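Local coordinates for protein methyl-coenzyme M reductase subunit beta (Methanosarcina barkeri, PDB 1E6Y) that forms part of methyl-coenzyme M reductase I, which releases methane from methyl-coenzyme M with coenzyme B as reductant, using the nickel cofactor F430, at residues Y291-V296 against T339-C344; A301-G306 against Y330-L335. One frame throughout, in Å; residues are numbered along the deposited sequence.

How the contacts relate
Contact 2 is nested along the chain inside the loop that contact 1 closes: strand 289-293 runs into helix 296-318, helix 323-339 returns, and the loop that follows it comes back to the strand. Contact 1 ties the end of the strand to that loop, and contact 2 packs the two helices between. Their centres are about 10 Å apart, and they touch at C344, whose N lies 2.8 Å from N332 OD1, a probable hydrogen bond, while its SG packs on A304. Both belong to the C-terminal family region, away from the coenzyme pockets, and each has the gamma subunit close by, so this helical unit also contributes to the subunit interface.

Contact 1. Residues Y291-V296 against T339-C344; sequences YKANDV and TGLPGC
T339 O accepts a hydrogen bond from Y291 N, 2.9 Å away, and so joins the last residue of helix 323-339 to strand 289-293. The bond is nearly straight, 164° at the hydrogen. The same oxygen lies at the edge of the Y291 ring, in its plane, 3.4 Å from CD1. The Y291 ring reaches this place because CG stands beside the backbone N, anti to the carbonyl carbon (chi1 -75°). T339 OG1 turns back to accept from L341 N at 3.1 Å, forming an ST turn, and also bonds to L335 O. G340, with positive phi, leads the chain out of the helix; one water lies within hydrogen-bonding distance of both G340 O and Y291 O, and Q238 of the gamma subunit donates to G340 O as well. L341 then lays its branched end along the strand. L341 CD1 meets Y291 CB at 3.8 Å, whereas CD2 nestles against the peptide backbone, 3.5 Å from A293 N, with A293 CB a looser 4.2 Å away. W299 of the following helix touches both A293 and L341, and I278 of the partner strand touches Y291 and L341. One direct bond and a shared water thus meet backbone polar groups of the strand end and the turn, while the leucine adds apolar packing against the Y291 and A293 side chains and the strand backbone.

Contact 2. Residues A301-G306 against Y330-L335; sequences ACAAVG and YFNDIL
The consecutive helices 296-318 and 323-339, joined by a short loop, pack against each other here with their segment axes 10.2 Å apart and their N-to-C directions at 134°. F331 carries the contact by laying its ring over the backbone of G306. The G306 carbonyl carbon sits 3.4 Å above the ring plane, over its centre, and G306 CA comes within 3.4 Å of F331 CZ. The phenylalanine extends across to the facing helix because its chi1 of 171° sets CG opposite the backbone N. One turn earlier, A303 O approaches F331 CE2 obliquely at 3.4 Å; this carbonyl also accepts from T307 OG1. The methyl of A303 is met from the next turn of the other helix, where L335 CD2 lies 3.9 Å from A303 CB. N332 OD1 passes 4.3 Å from A303 CB, but this oxygen is held by C344 N, while ND2 bonds to L328 O and to T307 OG1. I265 and V268 of helix 261-274 pack against F331 too, and V269 against L335. No hydrogen bond crosses between the two segments: the join rests on van der Waals packing, part of it between the aromatic ring and backbone atoms, and with no side chain at G306, the ring face can lie directly on the peptide backbone.

Contact 1. Residues Y291-V296 against T339-C344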
ATOM      1  N   TYR E 291       5.362  14.453 -44.819  1.00 13.73           N
ATOM      2  CA  TYR E 291       4.310  13.520 -45.206  1.00 14.08           C
ATOM      3  C   TYR E 291       3.037  13.739 -44.401  1.00 14.00           C
ATOM      4  O   TYR E 291       3.049  14.424 -43.378  1.00 14.55           O
ATOM      5  CB  TYR E 291       4.790  12.076 -45.037  1.00 13.45           C
ATOM      6  CG  TYR E 291       5.763  11.634 -46.105  1.00 13.25           C
ATOM      7  CD1 TYR E 291       7.097  12.033 -46.066  1.00 13.47           C
ATOM      8  CD2 TYR E 291       5.328  10.897 -47.204  1.00 13.74           C
ATOM      9  CE1 TYR E 291       7.972  11.719 -47.100  1.00 13.47           C
ATOM     10  CE2 TYR E 291       6.192  10.578 -48.244  1.00 13.47           C
ATOM     11  CZ  TYR E 291       7.511  10.994 -48.188  1.00 14.09           C
ATOM     12  OH  TYR E 291       8.357  10.710 -49.232  1.00 13.91           O
ATOM     13  N   LYS E 292       1.925  13.245 -44.937  1.00 14.13           N
ATOM     14  CA  LYS E 292       0.669  13.166 -44.198  1.00 13.93           C
ATOM     15  C   LYS E 292       0.167  11.724 -44.227  1.00 14.14           C
ATOM     16  O   LYS E 292       0.431  10.988 -45.181  1.00 13.59           O
ATOM     17  CB  LYS E 292      -0.387  14.090 -44.813  1.00 15.04           C
ATOM     18  CG  LYS E 292      -0.766  13.739 -46.243  1.00 16.80           C
ATOM     19  CD  LYS E 292      -1.801  14.703 -46.795  1.00 18.59           C
ATOM     20  CE  LYS E 292      -2.012  14.490 -48.288  1.00 20.18           C
ATOM     21  NZ  LYS E 292      -3.090  15.373 -48.822  1.00 21.78           N
ATOM     22  N   ALA E 293      -0.480  11.307 -43.145  1.00 13.77           N
ATOM     23  CA  ALA E 293      -1.107   9.994 -43.091  1.00 14.35           C
ATOM     24  C   ALA E 293      -2.534  10.086 -43.624  1.00 14.65           C
ATOM     25  O   ALA E 293      -3.354  10.849 -43.109  1.00 15.12           O
ATOM     26  CB  ALA E 293      -1.107   9.473 -41.655  1.00 14.59           C
ATOM     27  N   ASN E 294      -2.809   9.337 -44.689  1.00 14.92           N
ATOM     28  CA  ASN E 294      -4.135   9.310 -45.297  1.00 15.02           C
ATOM     29  C   ASN E 294      -5.091   8.431 -44.496  1.00 14.92           C
ATOM     30  O   ASN E 294      -6.310   8.608 -44.552  1.00 14.82           O
ATOM     31  CB  ASN E 294      -4.042   8.806 -46.738  1.00 16.49           C
ATOM     32  CG  ASN E 294      -3.121   9.657 -47.595  1.00 16.91           C
ATOM     33  OD1 ASN E 294      -3.240  10.883 -47.630  1.00 18.76           O
ATOM     34  ND2 ASN E 294      -2.182   9.011 -48.272  1.00 17.30           N
ATOM     35  N   ASP E 295      -4.531   7.452 -43.790  1.00 13.55           N
ATOM     36  CA  ASP E 295      -5.290   6.639 -42.842  1.00 12.98           C
ATOM     37  C   ASP E 295      -4.452   6.570 -41.576  1.00 11.71           C
ATOM     38  O   ASP E 295      -3.419   5.907 -41.545  1.00 12.37           O
ATOM     39  CB  ASP E 295      -5.515   5.228 -43.402  1.00 12.49           C
ATOM     40  CG  ASP E 295      -6.495   4.403 -42.565  1.00 14.12           C
ATOM     41  OD1 ASP E 295      -6.463   4.484 -41.321  1.00 13.29           O
ATOM     42  OD2 ASP E 295      -7.261   3.615 -43.157  1.00 14.48           O
ATOM     43  N   VAL E 296      -4.870   7.310 -40.554  1.00 11.78           N
ATOM     44  CA  VAL E 296      -4.055   7.477 -39.355  1.00 11.07           C
ATOM     45  C   VAL E 296      -3.887   6.181 -38.554  1.00 10.50           C
ATOM     46  O   VAL E 296      -2.760   5.790 -38.251  1.00 11.30           O
ATOM     47  CB  VAL E 296      -4.609   8.608 -38.443  1.00 10.63           C
ATOM     48  CG1 VAL E 296      -3.798   8.696 -37.153  1.00 10.28           C
ATOM     49  CG2 VAL E 296      -4.563   9.942 -39.185  1.00 11.78           C
ATOM     50  N   THR E 339      10.002  11.275 -41.831  1.00 11.60           N
ATOM     51  CA  THR E 339       8.711  11.458 -42.495  1.00 11.64           C
ATOM     52  C   THR E 339       7.947  12.722 -42.099  1.00 11.38           C
ATOM     53  O   THR E 339       7.089  13.187 -42.850  1.00 11.96           O
ATOM     54  CB  THR E 339       7.769  10.252 -42.247  1.00 11.93           C
ATOM     55  OG1 THR E 339       7.541  10.104 -40.839  1.00 11.58           O
ATOM     56  CG2 THR E 339       8.369   8.975 -42.804  1.00 12.89           C
ATOM     57  N   GLY E 340       8.164  13.198 -40.878  1.00 10.95           N
ATOM     58  CA  GLY E 340       7.333  14.265 -40.343  1.00 11.20           C
ATOM     59  C   GLY E 340       5.997  13.747 -39.833  1.00 10.87           C
ATOM     60  O   GLY E 340       5.073  14.520 -39.583  1.00 10.43           O
ATOM     61  N   LEU E 341       5.899  12.429 -39.682  1.00 11.01           N
ATOM     62  CA  LEU E 341       4.699  11.784 -39.157  1.00 10.91           C
ATOM     63  C   LEU E 341       4.980  11.287 -37.746  1.00 10.59           C
ATOM     64  O   LEU E 341       6.121  10.964 -37.418  1.00 11.16           O
ATOM     65  CB  LEU E 341       4.313  10.597 -40.041  1.00 11.79           C
ATOM     66  CG  LEU E 341       3.881  10.919 -41.468  1.00 12.48           C
ATOM     67  CD1 LEU E 341       3.851   9.643 -42.287  1.00 14.37           C
ATOM     68  CD2 LEU E 341       2.520  11.581 -41.451  1.00 13.36           C
ATOM     69  N   PRO E 342       3.935  11.176 -36.906  1.00 11.02           N
ATOM     70  CA  PRO E 342       4.112  10.639 -35.551  1.00 10.63           C
ATOM     71  C   PRO E 342       4.476   9.157 -35.546  1.00 10.70           C
ATOM     72  O   PRO E 342       4.018   8.388 -36.395  1.00 10.79           O
ATOM     73  CB  PRO E 342       2.758  10.894 -34.889  1.00 11.68           C
ATOM     74  CG  PRO E 342       1.798  10.900 -36.027  1.00 12.32           C
ATOM     75  CD  PRO E 342       2.540  11.581 -37.145  1.00 10.47           C
ATOM     76  N   GLY E 343       5.346   8.782 -34.614  1.00  9.95           N
ATOM     77  CA  GLY E 343       5.720   7.389 -34.457  1.00  9.77           C
ATOM     78  C   GLY E 343       4.581   6.566 -33.888  1.00  8.81           C
ATOM     79  O   GLY E 343       3.484   7.084 -33.645  1.00  9.69           O
ATOM     80  N   CYS E 344       4.843   5.284 -33.655  1.00  9.13           N
ATOM     81  CA  CYS E 344       3.814   4.366 -33.189  1.00  8.73           C
ATOM     82  C   CYS E 344       3.217   4.813 -31.858  1.00  9.29           C
ATOM     83  O   CYS E 344       3.936   5.233 -30.950  1.00  9.98           O
ATOM     84  CB  CYS E 344       4.376   2.954 -33.049  1.00  9.30           C
ATOM     85  SG  CYS E 344       3.118   1.736 -32.621  1.00  9.40           S
TER
HETATM   86  O   HOH W   1       4.555  16.129 -41.772  1.00 15.74           O

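Contact 2. Residues A301-G306 against Y330-L335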
ATOM      1  N   ALA E 301      -0.430   1.354 -37.395  1.00 10.37           N
ATOM      2  CA  ALA E 301      -0.163  -0.075 -37.546  1.00 10.42           C
ATOM      3  C   ALA E 301       1.137  -0.331 -38.318  1.00 10.45           C
ATOM      4  O   ALA E 301       1.897  -1.237 -37.976  1.00 10.08           O
ATOM      5  CB  ALA E 301      -1.333  -0.756 -38.243  1.00 10.83           C
ATOM      6  N   CYS E 302       1.402   0.493 -39.334  1.00 10.60           N
ATOM      7  CA  CYS E 302       2.665   0.443 -40.071  1.00 11.38           C
ATOM      8  C   CYS E 302       3.851   0.703 -39.148  1.00 10.46           C
ATOM      9  O   CYS E 302       4.857  -0.003 -39.205  1.00 10.89           O
ATOM     10  CB  CYS E 302       2.674   1.481 -41.197  1.00 12.61           C
ATOM     11  SG  CYS E 302       1.626   1.085 -42.606  1.00 16.54           S
ATOM     12  N   ALA E 303       3.730   1.725 -38.306  1.00 10.30           N
ATOM     13  CA  ALA E 303       4.769   2.049 -37.336  1.00  9.61           C
ATOM     14  C   ALA E 303       4.919   0.946 -36.289  1.00  9.11           C
ATOM     15  O   ALA E 303       6.027   0.655 -35.841  1.00  8.75           O
ATOM     16  CB  ALA E 303       4.459   3.380 -36.662  1.00  9.61           C
ATOM     17  N   ALA E 304       3.804   0.314 -35.931  1.00  8.89           N
ATOM     18  CA  ALA E 304       3.813  -0.800 -34.986  1.00  9.32           C
ATOM     19  C   ALA E 304       4.576  -1.996 -35.560  1.00  9.92           C
ATOM     20  O   ALA E 304       5.429  -2.580 -34.889  1.00  9.32           O
ATOM     21  CB  ALA E 304       2.381  -1.198 -34.637  1.00  9.73           C
ATOM     22  N   VAL E 305       4.303  -2.318 -36.822  1.00  9.90           N
ATOM     23  CA  VAL E 305       5.012  -3.391 -37.513  1.00 10.58           C
ATOM     24  C   VAL E 305       6.500  -3.071 -37.614  1.00  9.83           C
ATOM     25  O   VAL E 305       7.341  -3.917 -37.315  1.00 10.26           O
ATOM     26  CB  VAL E 305       4.437  -3.618 -38.934  1.00 11.41           C
ATOM     27  CG1 VAL E 305       5.332  -4.561 -39.732  1.00 12.69           C
ATOM     28  CG2 VAL E 305       3.049  -4.193 -38.837  1.00 12.74           C
ATOM     29  N   GLY E 306       6.810  -1.832 -37.989  1.00  9.86           N
ATOM     30  CA  GLY E 306       8.195  -1.413 -38.104  1.00  9.40           C
ATOM     31  C   GLY E 306       8.957  -1.515 -36.797  1.00  9.43           C
ATOM     32  O   GLY E 306      10.130  -1.882 -36.785  1.00  9.35           O
ATOM     33  N   TYR E 330      14.479   4.409 -30.974  1.00  9.18           N
ATOM     34  CA  TYR E 330      15.086   5.008 -32.148  1.00  9.21           C
ATOM     35  C   TYR E 330      14.411   4.688 -33.467  1.00  9.17           C
ATOM     36  O   TYR E 330      14.394   5.534 -34.357  1.00  8.99           O
ATOM     37  CB  TYR E 330      16.577   4.673 -32.194  1.00  9.46           C
ATOM     38  CG  TYR E 330      17.338   5.443 -31.147  1.00 10.03           C
ATOM     39  CD1 TYR E 330      17.812   4.809 -30.001  1.00  9.82           C
ATOM     40  CD2 TYR E 330      17.357   6.836 -31.179  1.00 10.82           C
ATOM     41  CE1 TYR E 330      18.256   5.544 -28.903  1.00 10.37           C
ATOM     42  CE2 TYR E 330      17.795   7.576 -30.093  1.00 11.00           C
ATOM     43  CZ  TYR E 330      18.231   6.930 -28.955  1.00 10.63           C
ATOM     44  OH  TYR E 330      18.543   7.674 -27.843  1.00 10.37           O
ATOM     45  N   PHE E 331      13.742   3.541 -33.558  1.00  9.64           N
ATOM     46  CA  PHE E 331      12.958   3.266 -34.762  1.00  9.40           C
ATOM     47  C   PHE E 331      11.921   4.364 -34.948  1.00 10.11           C
ATOM     48  O   PHE E 331      11.785   4.925 -36.037  1.00 10.82           O
ATOM     49  CB  PHE E 331      12.247   1.908 -34.691  1.00  9.70           C
ATOM     50  CG  PHE E 331      11.263   1.699 -35.812  1.00 10.10           C
ATOM     51  CD1 PHE E 331      11.714   1.413 -37.098  1.00 11.42           C
ATOM     52  CD2 PHE E 331       9.911   1.976 -35.624  1.00 10.97           C
ATOM     53  CE1 PHE E 331      10.837   1.431 -38.187  1.00 11.35           C
ATOM     54  CE2 PHE E 331       9.027   1.997 -36.706  1.00 11.53           C
ATOM     55  CZ  PHE E 331       9.492   1.726 -37.989  1.00 11.33           C
ATOM     56  N   ASN E 332      11.212   4.683 -33.866  1.00  9.89           N
ATOM     57  CA  ASN E 332      10.125   5.648 -33.916  1.00  9.40           C
ATOM     58  C   ASN E 332      10.614   7.088 -33.966  1.00  9.74           C
ATOM     59  O   ASN E 332      10.064   7.910 -34.699  1.00 10.30           O
ATOM     60  CB  ASN E 332       9.194   5.440 -32.722  1.00  9.17           C
ATOM     61  CG  ASN E 332       8.324   4.218 -32.891  1.00  9.05           C
ATOM     62  OD1 ASN E 332       7.428   4.202 -33.731  1.00  8.79           O
ATOM     63  ND2 ASN E 332       8.675   3.140 -32.200  1.00  9.09           N
ATOM     64  N   ASP E 333      11.676   7.376 -33.216  1.00 10.80           N
ATOM     65  CA  ASP E 333      12.325   8.684 -33.247  1.00 10.49           C
ATOM     66  C   ASP E 333      12.806   9.007 -34.664  1.00 10.48           C
ATOM     67  O   ASP E 333      12.445  10.040 -35.229  1.00 10.16           O
ATOM     68  CB  ASP E 333      13.506   8.691 -32.269  1.00  9.82           C
ATOM     69  CG  ASP E 333      14.052  10.086 -31.990  1.00 10.38           C
ATOM     70  OD1 ASP E 333      13.536  11.080 -32.544  1.00 10.68           O
ATOM     71  OD2 ASP E 333      15.011  10.186 -31.198  1.00 10.31           O
ATOM     72  N   ILE E 334      13.551   8.077 -35.255  1.00 10.34           N
ATOM     73  CA  ILE E 334      14.120   8.274 -36.587  1.00 10.41           C
ATOM     74  C   ILE E 334      13.041   8.240 -37.675  1.00 10.91           C
ATOM     75  O   ILE E 334      13.135   8.967 -38.668  1.00 11.36           O
ATOM     76  CB  ILE E 334      15.203   7.209 -36.903  1.00 11.02           C
ATOM     77  CG1 ILE E 334      16.342   7.305 -35.890  1.00 10.95           C
ATOM     78  CG2 ILE E 334      15.769   7.427 -38.302  1.00 11.21           C
ATOM     79  CD1 ILE E 334      17.322   6.149 -35.973  1.00 11.77           C
ATOM     80  N   LEU E 335      11.991   7.450 -37.454  1.00 10.58           N
ATOM     81  CA  LEU E 335      10.852   7.410 -38.370  1.00 10.37           C
ATOM     82  C   LEU E 335      10.180   8.774 -38.465  1.00 10.60           C
ATOM     83  O   LEU E 335       9.812   9.214 -39.557  1.00 11.37           O
ATOM     84  CB  LEU E 335       9.825   6.366 -37.915  1.00 10.64           C
ATOM     85  CG  LEU E 335       8.576   6.202 -38.787  1.00 11.16           C
ATOM     86  CD1 LEU E 335       8.972   5.697 -40.164  1.00 11.45           C
ATOM     87  CD2 LEU E 335       7.605   5.237 -38.124  1.00 11.10           C
TER